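Local coordinates for protein Old Yellow Enzyme (Pichia, PDB 6AGZ) that probably uses bound flavin mononucleotide to catalyse the asymmetric reduction of activated carbon-carbon double bonds in enone compounds, at residues A[273-287]-A[302-316]. Sequence-based numbering, arbitrary orientation.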
ATOM      1  N   ALA A 273      17.274   3.934  -3.827  1.00 17.53           N
ATOM      2  CA  ALA A 273      17.625   3.612  -5.207  1.00 16.64           C
ATOM      3  C   ALA A 273      17.615   4.859  -6.084  1.00 17.16           C
ATOM      4  O   ALA A 273      18.477   5.023  -6.955  1.00 18.68           O
ATOM      5  CB  ALA A 273      16.665   2.559  -5.755  1.00 15.93           C
ATOM      6  N   LYS A 274      16.646   5.752  -5.865  1.00 16.78           N
ATOM      7  CA  LYS A 274      16.587   7.003  -6.610  1.00 20.78           C
ATOM      8  C   LYS A 274      17.743   7.928  -6.270  1.00 22.16           C
ATOM      9  O   LYS A 274      18.067   8.811  -7.070  1.00 22.98           O
ATOM     10  CB  LYS A 274      15.261   7.718  -6.348  1.00 22.48           C
ATOM     11  CG  LYS A 274      14.056   7.061  -6.998  1.00 24.90           C
ATOM     12  CD  LYS A 274      12.775   7.800  -6.646  1.00 26.95           C
ATOM     13  CE  LYS A 274      11.585   7.246  -7.413  1.00 28.70           C
ATOM     14  NZ  LYS A 274      10.314   7.910  -7.011  1.00 29.16           N
ATOM     15  N   GLU A 275      18.363   7.755  -5.104  1.00 23.72           N
ATOM     16  CA  GLU A 275      19.565   8.494  -4.748  1.00 25.76           C
ATOM     17  C   GLU A 275      20.838   7.732  -5.102  1.00 25.78           C
ATOM     18  O   GLU A 275      21.914   8.063  -4.590  1.00 26.71           O
ATOM     19  CB  GLU A 275      19.543   8.849  -3.261  1.00 27.45           C
ATOM     20  CG  GLU A 275      18.479   9.875  -2.907  1.00 30.56           C
ATOM     21  CD  GLU A 275      18.274  10.018  -1.414  1.00 33.91           C
ATOM     22  OE1 GLU A 275      18.973   9.324  -0.646  1.00 35.18           O
ATOM     23  OE2 GLU A 275      17.411  10.826  -1.010  1.00 35.16           O
ATOM     24  N   GLY A 276      20.735   6.727  -5.966  1.00 25.31           N
ATOM     25  CA  GLY A 276      21.898   6.019  -6.460  1.00 23.49           C
ATOM     26  C   GLY A 276      22.373   4.862  -5.617  1.00 22.62           C
ATOM     27  O   GLY A 276      23.522   4.433  -5.777  1.00 21.74           O
ATOM     28  N   LYS A 277      21.533   4.332  -4.727  1.00 20.75           N
ATOM     29  CA  LYS A 277      21.864   3.139  -3.945  1.00 21.78           C
ATOM     30  C   LYS A 277      20.727   2.142  -4.143  1.00 21.24           C
ATOM     31  O   LYS A 277      19.808   2.048  -3.326  1.00 22.27           O
ATOM     32  CB  LYS A 277      22.085   3.478  -2.473  1.00 23.45           C
ATOM     33  CG  LYS A 277      23.099   4.586  -2.240  1.00 25.41           C
ATOM     34  CD  LYS A 277      23.361   4.786  -0.759  1.00 26.95           C
ATOM     35  CE  LYS A 277      22.067   4.997   0.005  1.00 29.18           C
ATOM     36  NZ  LYS A 277      22.121   4.387   1.360  1.00 29.56           N
ATOM     37  N   ARG A 278      20.809   1.384  -5.233  1.00 19.29           N
ATOM     38  CA  ARG A 278      19.788   0.419  -5.613  1.00 19.94           C
ATOM     39  C   ARG A 278      20.199  -0.958  -5.110  1.00 18.44           C
ATOM     40  O   ARG A 278      21.275  -1.454  -5.463  1.00 17.95           O
ATOM     41  CB  ARG A 278      19.597   0.405  -7.131  1.00 22.76           C
ATOM     42  CG  ARG A 278      18.842  -0.804  -7.668  1.00 24.57           C
ATOM     43  CD  ARG A 278      17.335  -0.651  -7.527  1.00 24.71           C
ATOM     44  NE  ARG A 278      16.811   0.423  -8.367  1.00 23.60           N
ATOM     45  CZ  ARG A 278      15.542   0.819  -8.371  1.00 23.25           C
ATOM     46  NH1 ARG A 278      14.659   0.233  -7.573  1.00 21.70           N
ATOM     47  NH2 ARG A 278      15.157   1.808  -9.165  1.00 24.09           N
ATOM     48  N   LEU A 279      19.352  -1.564  -4.280  1.00 18.17           N
ATOM     49  CA  LEU A 279      19.630  -2.902  -3.779  1.00 17.18           C
ATOM     50  C   LEU A 279      19.738  -3.891  -4.934  1.00 15.24           C
ATOM     51  O   LEU A 279      19.166  -3.690  -6.009  1.00 14.37           O
ATOM     52  CB  LEU A 279      18.539  -3.355  -2.808  1.00 15.59           C
ATOM     53  CG  LEU A 279      18.372  -2.587  -1.496  1.00 15.00           C
ATOM     54  CD1 LEU A 279      17.315  -3.249  -0.621  1.00 14.22           C
ATOM     55  CD2 LEU A 279      19.697  -2.488  -0.758  1.00 15.16           C
ATOM     56  N   ALA A 280      20.494  -4.966  -4.704  1.00 13.07           N
ATOM     57  CA  ALA A 280      20.595  -6.022  -5.705  1.00 13.77           C
ATOM     58  C   ALA A 280      19.222  -6.601  -6.021  1.00 14.02           C
ATOM     59  O   ALA A 280      18.861  -6.773  -7.190  1.00 14.20           O
ATOM     60  CB  ALA A 280      21.549  -7.116  -5.223  1.00 13.14           C
ATOM     61  N   TYR A 281      18.435  -6.890  -4.986  1.00 15.49           N
ATOM     62  CA  TYR A 281      17.077  -7.381  -5.168  1.00 14.94           C
ATOM     63  C   TYR A 281      16.315  -7.229  -3.860  1.00 13.87           C
ATOM     64  O   TYR A 281      16.906  -7.079  -2.788  1.00 13.90           O
ATOM     65  CB  TYR A 281      17.060  -8.842  -5.634  1.00 14.61           C
ATOM     66  CG  TYR A 281      17.679  -9.823  -4.659  1.00 14.91           C
ATOM     67  CD1 TYR A 281      19.040 -10.097  -4.689  1.00 16.60           C
ATOM     68  CD2 TYR A 281      16.898 -10.486  -3.718  1.00 14.76           C
ATOM     69  CE1 TYR A 281      19.609 -10.998  -3.805  1.00 16.89           C
ATOM     70  CE2 TYR A 281      17.457 -11.386  -2.830  1.00 15.66           C
ATOM     71  CZ  TYR A 281      18.812 -11.638  -2.878  1.00 17.18           C
ATOM     72  OH  TYR A 281      19.373 -12.532  -1.995  1.00 18.18           O
ATOM     73  N   VAL A 282      14.989  -7.260  -3.969  1.00 12.49           N
ATOM     74  CA  VAL A 282      14.094  -7.326  -2.821  1.00 13.56           C
ATOM     75  C   VAL A 282      13.331  -8.640  -2.905  1.00 15.52           C
ATOM     76  O   VAL A 282      12.698  -8.929  -3.926  1.00 15.56           O
ATOM     77  CB  VAL A 282      13.126  -6.129  -2.775  1.00 14.44           C
ATOM     78  CG1 VAL A 282      12.095  -6.322  -1.677  1.00 13.44           C
ATOM     79  CG2 VAL A 282      13.894  -4.836  -2.558  1.00 16.79           C
ATOM     80  N   SER A 283      13.398  -9.434  -1.839  1.00 17.19           N
ATOM     81  CA  SER A 283      12.796 -10.760  -1.814  1.00 15.62           C
ATOM     82  C   SER A 283      11.443 -10.701  -1.115  1.00 16.39           C
ATOM     83  O   SER A 283      11.336 -10.178  -0.002  1.00 14.04           O
ATOM     84  CB  SER A 283      13.712 -11.759  -1.106  1.00 13.51           C
ATOM     85  OG  SER A 283      13.163 -13.064  -1.152  1.00 12.61           O
ATOM     86  N   ILE A 284      10.415 -11.237  -1.772  1.00 18.30           N
ATOM     87  CA  ILE A 284       9.051 -11.215  -1.269  1.00 19.43           C
ATOM     88  C   ILE A 284       8.440 -12.606  -1.379  1.00 20.82           C
ATOM     89  O   ILE A 284       8.781 -13.401  -2.263  1.00 19.81           O
ATOM     90  CB  ILE A 284       8.169 -10.176  -2.007  1.00 19.59           C
ATOM     91  CG1 ILE A 284       7.858 -10.627  -3.436  1.00 19.60           C
ATOM     92  CG2 ILE A 284       8.839  -8.810  -2.017  1.00 18.82           C
ATOM     93  CD1 ILE A 284       6.911  -9.695  -4.159  1.00 20.08           C
ATOM     94  N   VAL A 285       7.518 -12.887  -0.464  1.00 22.76           N
ATOM     95  CA  VAL A 285       6.859 -14.181  -0.352  1.00 24.90           C
ATOM     96  C   VAL A 285       5.431 -14.044  -0.863  1.00 26.25           C
ATOM     97  O   VAL A 285       4.683 -13.167  -0.412  1.00 25.51           O
ATOM     98  CB  VAL A 285       6.876 -14.691   1.100  1.00 25.62           C
ATOM     99  CG1 VAL A 285       5.899 -15.840   1.267  1.00 27.36           C
ATOM    100  CG2 VAL A 285       8.286 -15.110   1.487  1.00 25.81           C
ATOM    101  N   GLU A 286       5.062 -14.906  -1.805  1.00 28.46           N
ATOM    102  CA  GLU A 286       3.712 -14.880  -2.341  1.00 32.76           C
ATOM    103  C   GLU A 286       2.727 -15.426  -1.310  1.00 36.17           C
ATOM    104  O   GLU A 286       3.000 -16.447  -0.670  1.00 37.33           O
ATOM    105  CB  GLU A 286       3.629 -15.689  -3.633  1.00 32.93           C
ATOM    106  CG  GLU A 286       4.445 -15.104  -4.777  1.00 33.46           C
ATOM    107  CD  GLU A 286       4.044 -13.678  -5.106  1.00 33.70           C
ATOM    108  OE1 GLU A 286       2.871 -13.449  -5.475  1.00 33.97           O
ATOM    109  OE2 GLU A 286       4.903 -12.779  -4.989  1.00 33.70           O
ATOM    110  N   PRO A 287       1.575 -14.764  -1.121  1.00 36.73           N
ATOM    111  CA  PRO A 287       0.518 -15.112  -0.162  1.00 37.11           C
ATOM    112  C   PRO A 287       0.138 -16.593  -0.183  1.00 36.37           C
ATOM    113  O   PRO A 287      -0.078 -17.150  -1.259  1.00 36.41           O
ATOM    114  CB  PRO A 287      -0.667 -14.244  -0.611  1.00 37.40           C
ATOM    115  CG  PRO A 287      -0.234 -13.581  -1.907  1.00 37.60           C
ATOM    116  CD  PRO A 287       1.247 -13.539  -1.863  1.00 36.81           C
ATOM    117  N   ASN A 302       0.533  -9.305  -3.901  1.00 18.87           N
ATOM    118  CA  ASN A 302       1.770  -8.539  -3.801  1.00 18.95           C
ATOM    119  C   ASN A 302       1.918  -7.476  -4.885  1.00 18.53           C
ATOM    120  O   ASN A 302       2.967  -6.826  -4.950  1.00 18.01           O
ATOM    121  CB  ASN A 302       2.979  -9.478  -3.849  1.00 20.10           C
ATOM    122  CG  ASN A 302       3.192 -10.227  -2.549  1.00 21.35           C
ATOM    123  OD1 ASN A 302       2.721  -9.805  -1.493  1.00 22.62           O
ATOM    124  ND2 ASN A 302       3.914 -11.340  -2.618  1.00 21.03           N
ATOM    125  N   SER A 303       0.895  -7.279  -5.724  1.00 18.48           N
ATOM    126  CA  SER A 303       1.012  -6.344  -6.840  1.00 20.43           C
ATOM    127  C   SER A 303       1.445  -4.961  -6.374  1.00 19.17           C
ATOM    128  O   SER A 303       2.332  -4.342  -6.977  1.00 17.12           O
ATOM    129  CB  SER A 303      -0.317  -6.257  -7.593  1.00 23.64           C
ATOM    130  OG  SER A 303      -1.364  -5.850  -6.730  1.00 25.84           O
ATOM    131  N   TRP A 304       0.848  -4.469  -5.283  1.00 19.55           N
ATOM    132  CA  TRP A 304       1.186  -3.140  -4.785  1.00 17.12           C
ATOM    133  C   TRP A 304       2.675  -3.023  -4.488  1.00 16.68           C
ATOM    134  O   TRP A 304       3.284  -1.979  -4.747  1.00 17.00           O
ATOM    135  CB  TRP A 304       0.364  -2.818  -3.537  1.00 16.86           C
ATOM    136  CG  TRP A 304       0.547  -3.801  -2.419  1.00 17.14           C
ATOM    137  CD1 TRP A 304      -0.163  -4.948  -2.216  1.00 18.36           C
ATOM    138  CD2 TRP A 304       1.497  -3.721  -1.349  1.00 15.90           C
ATOM    139  NE1 TRP A 304       0.287  -5.590  -1.088  1.00 17.81           N
ATOM    140  CE2 TRP A 304       1.306  -4.857  -0.537  1.00 17.39           C
ATOM    141  CE3 TRP A 304       2.490  -2.802  -1.000  1.00 15.21           C
ATOM    142  CZ2 TRP A 304       2.070  -5.098   0.604  1.00 17.68           C
ATOM    143  CZ3 TRP A 304       3.250  -3.043   0.133  1.00 16.34           C
ATOM    144  CH2 TRP A 304       3.035  -4.181   0.921  1.00 16.93           C
ATOM    145  N   MET A 305       3.279  -4.089  -3.954  1.00 15.89           N
ATOM    146  CA  MET A 305       4.718  -4.073  -3.716  1.00 15.49           C
ATOM    147  C   MET A 305       5.469  -3.752  -5.000  1.00 17.23           C
ATOM    148  O   MET A 305       6.321  -2.853  -5.031  1.00 16.30           O
ATOM    149  CB  MET A 305       5.173  -5.416  -3.141  1.00 15.02           C
ATOM    150  CG  MET A 305       4.414  -5.838  -1.893  1.00 15.70           C
ATOM    151  SD  MET A 305       5.076  -7.316  -1.095  1.00 15.96           S
ATOM    152  CE  MET A 305       6.526  -6.641  -0.291  1.00 16.61           C
ATOM    153  N   LEU A 306       5.127  -4.445  -6.088  1.00 18.01           N
ATOM    154  CA  LEU A 306       5.796  -4.204  -7.360  1.00 18.21           C
ATOM    155  C   LEU A 306       5.503  -2.812  -7.902  1.00 19.05           C
ATOM    156  O   LEU A 306       6.258  -2.320  -8.748  1.00 19.52           O
ATOM    157  CB  LEU A 306       5.390  -5.266  -8.385  1.00 18.39           C
ATOM    158  CG  LEU A 306       5.868  -6.718  -8.237  1.00 19.89           C
ATOM    159  CD1 LEU A 306       6.575  -7.166  -9.509  1.00 20.88           C
ATOM    160  CD2 LEU A 306       6.768  -6.944  -7.026  1.00 18.01           C
ATOM    161  N   GLN A 307       4.430  -2.167  -7.434  1.00 18.86           N
ATOM    162  CA  GLN A 307       4.186  -0.781  -7.816  1.00 18.75           C
ATOM    163  C   GLN A 307       5.245   0.149  -7.244  1.00 17.69           C
ATOM    164  O   GLN A 307       5.608   1.141  -7.884  1.00 16.50           O
ATOM    165  CB  GLN A 307       2.801  -0.329  -7.351  1.00 19.78           C
ATOM    166  CG  GLN A 307       1.649  -0.786  -8.224  1.00 20.73           C
ATOM    167  CD  GLN A 307       0.373  -0.018  -7.935  1.00 19.85           C
ATOM    168  OE1 GLN A 307      -0.685  -0.607  -7.709  1.00 18.96           O
ATOM    169  NE2 GLN A 307       0.467   1.307  -7.943  1.00 17.89           N
ATOM    170  N   ILE A 308       5.751  -0.153  -6.048  1.00 15.07           N
ATOM    171  CA  ILE A 308       6.630   0.770  -5.339  1.00 14.66           C
ATOM    172  C   ILE A 308       8.080   0.488  -5.703  1.00 16.03           C
ATOM    173  O   ILE A 308       8.800   1.377  -6.169  1.00 16.09           O
ATOM    174  CB  ILE A 308       6.413   0.678  -3.819  1.00 13.02           C
ATOM    175  CG1 ILE A 308       4.934   0.878  -3.483  1.00 11.71           C
ATOM    176  CG2 ILE A 308       7.262   1.713  -3.105  1.00 11.63           C
ATOM    177  CD1 ILE A 308       4.593   0.611  -2.035  1.00 13.97           C
ATOM    178  N   TRP A 309       8.517  -0.750  -5.492  1.00 15.60           N
ATOM    179  CA  TRP A 309       9.890  -1.137  -5.788  1.00 15.93           C
ATOM    180  C   TRP A 309      10.039  -1.386  -7.284  1.00 17.57           C
ATOM    181  O   TRP A 309       9.297  -2.187  -7.864  1.00 17.43           O
ATOM    182  CB  TRP A 309      10.274  -2.377  -4.985  1.00 15.42           C
ATOM    183  CG  TRP A 309      11.616  -2.911  -5.340  1.00 16.01           C
ATOM    184  CD1 TRP A 309      11.883  -4.037  -6.059  1.00 15.71           C
ATOM    185  CD2 TRP A 309      12.885  -2.336  -5.005  1.00 16.05           C
ATOM    186  NE1 TRP A 309      13.239  -4.205  -6.188  1.00 16.26           N
ATOM    187  CE2 TRP A 309      13.877  -3.174  -5.552  1.00 15.71           C
ATOM    188  CE3 TRP A 309      13.278  -1.198  -4.294  1.00 15.19           C
ATOM    189  CZ2 TRP A 309      15.237  -2.910  -5.409  1.00 15.58           C
ATOM    190  CZ3 TRP A 309      14.629  -0.938  -4.155  1.00 13.58           C
ATOM    191  CH2 TRP A 309      15.592  -1.790  -4.708  1.00 14.75           C
ATOM    192  N   LYS A 310      10.999  -0.701  -7.908  1.00 18.67           N
ATOM    193  CA  LYS A 310      11.190  -0.763  -9.350  1.00 20.58           C
ATOM    194  C   LYS A 310      12.351  -1.655  -9.772  1.00 21.33           C
ATOM    195  O   LYS A 310      12.519  -1.894 -10.973  1.00 21.93           O
ATOM    196  CB  LYS A 310      11.415   0.646  -9.914  1.00 21.09           C
ATOM    197  CG  LYS A 310      10.309   1.635  -9.588  1.00 20.57           C
ATOM    198  CD  LYS A 310       9.000   1.242 -10.249  1.00 22.01           C
ATOM    199  CE  LYS A 310       7.951   2.329 -10.071  1.00 24.14           C
ATOM    200  NZ  LYS A 310       6.687   1.995 -10.781  1.00 25.09           N
ATOM    201  N   GLY A 311      13.146  -2.151  -8.832  1.00 20.06           N
ATOM    202  CA  GLY A 311      14.314  -2.945  -9.144  1.00 17.86           C
ATOM    203  C   GLY A 311      14.002  -4.422  -9.256  1.00 16.58           C
ATOM    204  O   GLY A 311      12.849  -4.837  -9.392  1.00 15.02           O
ATOM    205  N   VAL A 312      15.064  -5.229  -9.201  1.00 17.82           N
ATOM    206  CA  VAL A 312      14.906  -6.676  -9.250  1.00 17.13           C
ATOM    207  C   VAL A 312      14.115  -7.135  -8.036  1.00 16.09           C
ATOM    208  O   VAL A 312      14.397  -6.733  -6.900  1.00 15.68           O
ATOM    209  CB  VAL A 312      16.279  -7.363  -9.320  1.00 17.21           C
ATOM    210  CG1 VAL A 312      16.123  -8.876  -9.260  1.00 16.65           C
ATOM    211  CG2 VAL A 312      17.018  -6.947 -10.582  1.00 17.27           C
ATOM    212  N   VAL A 313      13.111  -7.976  -8.271  1.00 15.75           N
ATOM    213  CA  VAL A 313      12.277  -8.519  -7.207  1.00 16.37           C
ATOM    214  C   VAL A 313      12.279 -10.036  -7.322  1.00 17.24           C
ATOM    215  O   VAL A 313      12.047 -10.583  -8.406  1.00 17.04           O
ATOM    216  CB  VAL A 313      10.840  -7.960  -7.256  1.00 17.68           C
ATOM    217  CG1 VAL A 313      10.217  -8.157  -8.635  1.00 18.32           C
ATOM    218  CG2 VAL A 313       9.982  -8.603  -6.177  1.00 17.66           C
ATOM    219  N   LEU A 314      12.565 -10.711  -6.215  1.00 17.11           N
ATOM    220  CA  LEU A 314      12.529 -12.166  -6.146  1.00 17.33           C
ATOM    221  C   LEU A 314      11.216 -12.585  -5.501  1.00 15.97           C
ATOM    222  O   LEU A 314      10.957 -12.238  -4.350  1.00 15.57           O
ATOM    223  CB  LEU A 314      13.716 -12.704  -5.347  1.00 17.49           C
ATOM    224  CG  LEU A 314      13.607 -14.151  -4.859  1.00 17.63           C
ATOM    225  CD1 LEU A 314      13.499 -15.114  -6.032  1.00 17.00           C
ATOM    226  CD2 LEU A 314      14.789 -14.509  -3.971  1.00 16.80           C
ATOM    227  N   ARG A 315      10.392 -13.320  -6.238  1.00 16.15           N
ATOM    228  CA  ARG A 315       9.096 -13.769  -5.746  1.00 15.43           C
ATOM    229  C   ARG A 315       9.162 -15.261  -5.455  1.00 15.32           C
ATOM    230  O   ARG A 315       9.555 -16.046  -6.325  1.00 14.32           O
ATOM    231  CB  ARG A 315       7.996 -13.469  -6.767  1.00 15.25           C
ATOM    232  CG  ARG A 315       8.048 -12.048  -7.307  1.00 16.50           C
ATOM    233  CD  ARG A 315       6.908 -11.765  -8.270  1.00 17.97           C
ATOM    234  NE  ARG A 315       5.610 -11.779  -7.604  1.00 16.78           N
ATOM    235  CZ  ARG A 315       4.484 -11.344  -8.157  1.00 17.86           C
ATOM    236  NH1 ARG A 315       4.496 -10.852  -9.389  1.00 18.31           N
ATOM    237  NH2 ARG A 315       3.345 -11.396  -7.480  1.00 17.62           N
ATOM    238  N   SER A 316       8.788 -15.653  -4.236  1.00 16.49           N
ATOM    239  CA  SER A 316       8.872 -17.055  -3.846  1.00 17.94           C
ATOM    240  C   SER A 316       7.568 -17.530  -3.217  1.00 17.76           C
ATOM    241  O   SER A 316       6.842 -16.757  -2.585  1.00 18.36           O
ATOM    242  CB  SER A 316      10.030 -17.296  -2.868  1.00 17.33           C
ATOM    243  OG  SER A 316      11.274 -16.982  -3.466  1.00 17.64           O
TER
HETATM  244  O   HOH W   1      17.525  -3.855  -8.416  1.00 18.81           O
HETATM  245  O   HOH W   2      11.185 -14.437  -1.868  1.00 14.36           O
HETATM  246  O   HOH W   3       0.789 -11.864  -5.137  1.00 12.19           O
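Val-282 N donates to Val-312 O and Val-282 O accepts from Leu-314 N; Ile-284 N to Leu-314 O (2.8 Å) and Ser-316 N to Ile-284 O continue the parallel hydrogen-bonding pattern, and Glu-286 N adds a bond to Ser-316 O at 2.7 Å just past strand 281-285. The axes of strands 281-285 and 313-316 are 4.6 Å apart at closest and 19° from alignment.

Aromatic contacts centre on Trp-309. CG2 of Val-282 sits over the middle of one face, 3.6 Å from the centroid of the Trp-309 six-membered ring, a CH-pi contact. Over the opposite face lies the Arg-278 guanidinium, CZ 4.7 Å from the same Trp-309 centroid; the planes stand 75° apart, so this cation-pi contact is not a flat stack. Bends at chi2 (81°) and chi3 fold the arginine back over the indole, and Glu-270 forms a salt bridge with it. NE1 of Trp-309 donates to Val-312 O from the face of the carbonyl plane opposite Val-282 N. A leucine in place of Trp-309 would probably leave Val-312 O without this second donor and Arg-278 without its aromatic partner.

Apolar packing continues with Ile-284, whose CG2 meets Met-305 CE at 3.6 Å while CD1 reaches Val-313 and Leu-306, joining helix 303-308 to the sheet.

Charged and polar groups converge on Glu-286. In a salt bridge, NE and NH2 of Arg-315 donate to OE2 and OE1 of Glu-286, each at 2.9 Å and from above the carboxylate plane; Asn-302 ND2 reaches OE2 from the face opposite NE. The other N-H of Asn-302 ND2 goes to Val-285 O at 3.0 Å, from above that carbonyl's plane, which fixes the amide's rotation.

Strand, helix and next parallel strand, with side chains packed between, make a beta-alpha-beta crossover of the TIM barrel, ending at Ser-316 beside the FMN.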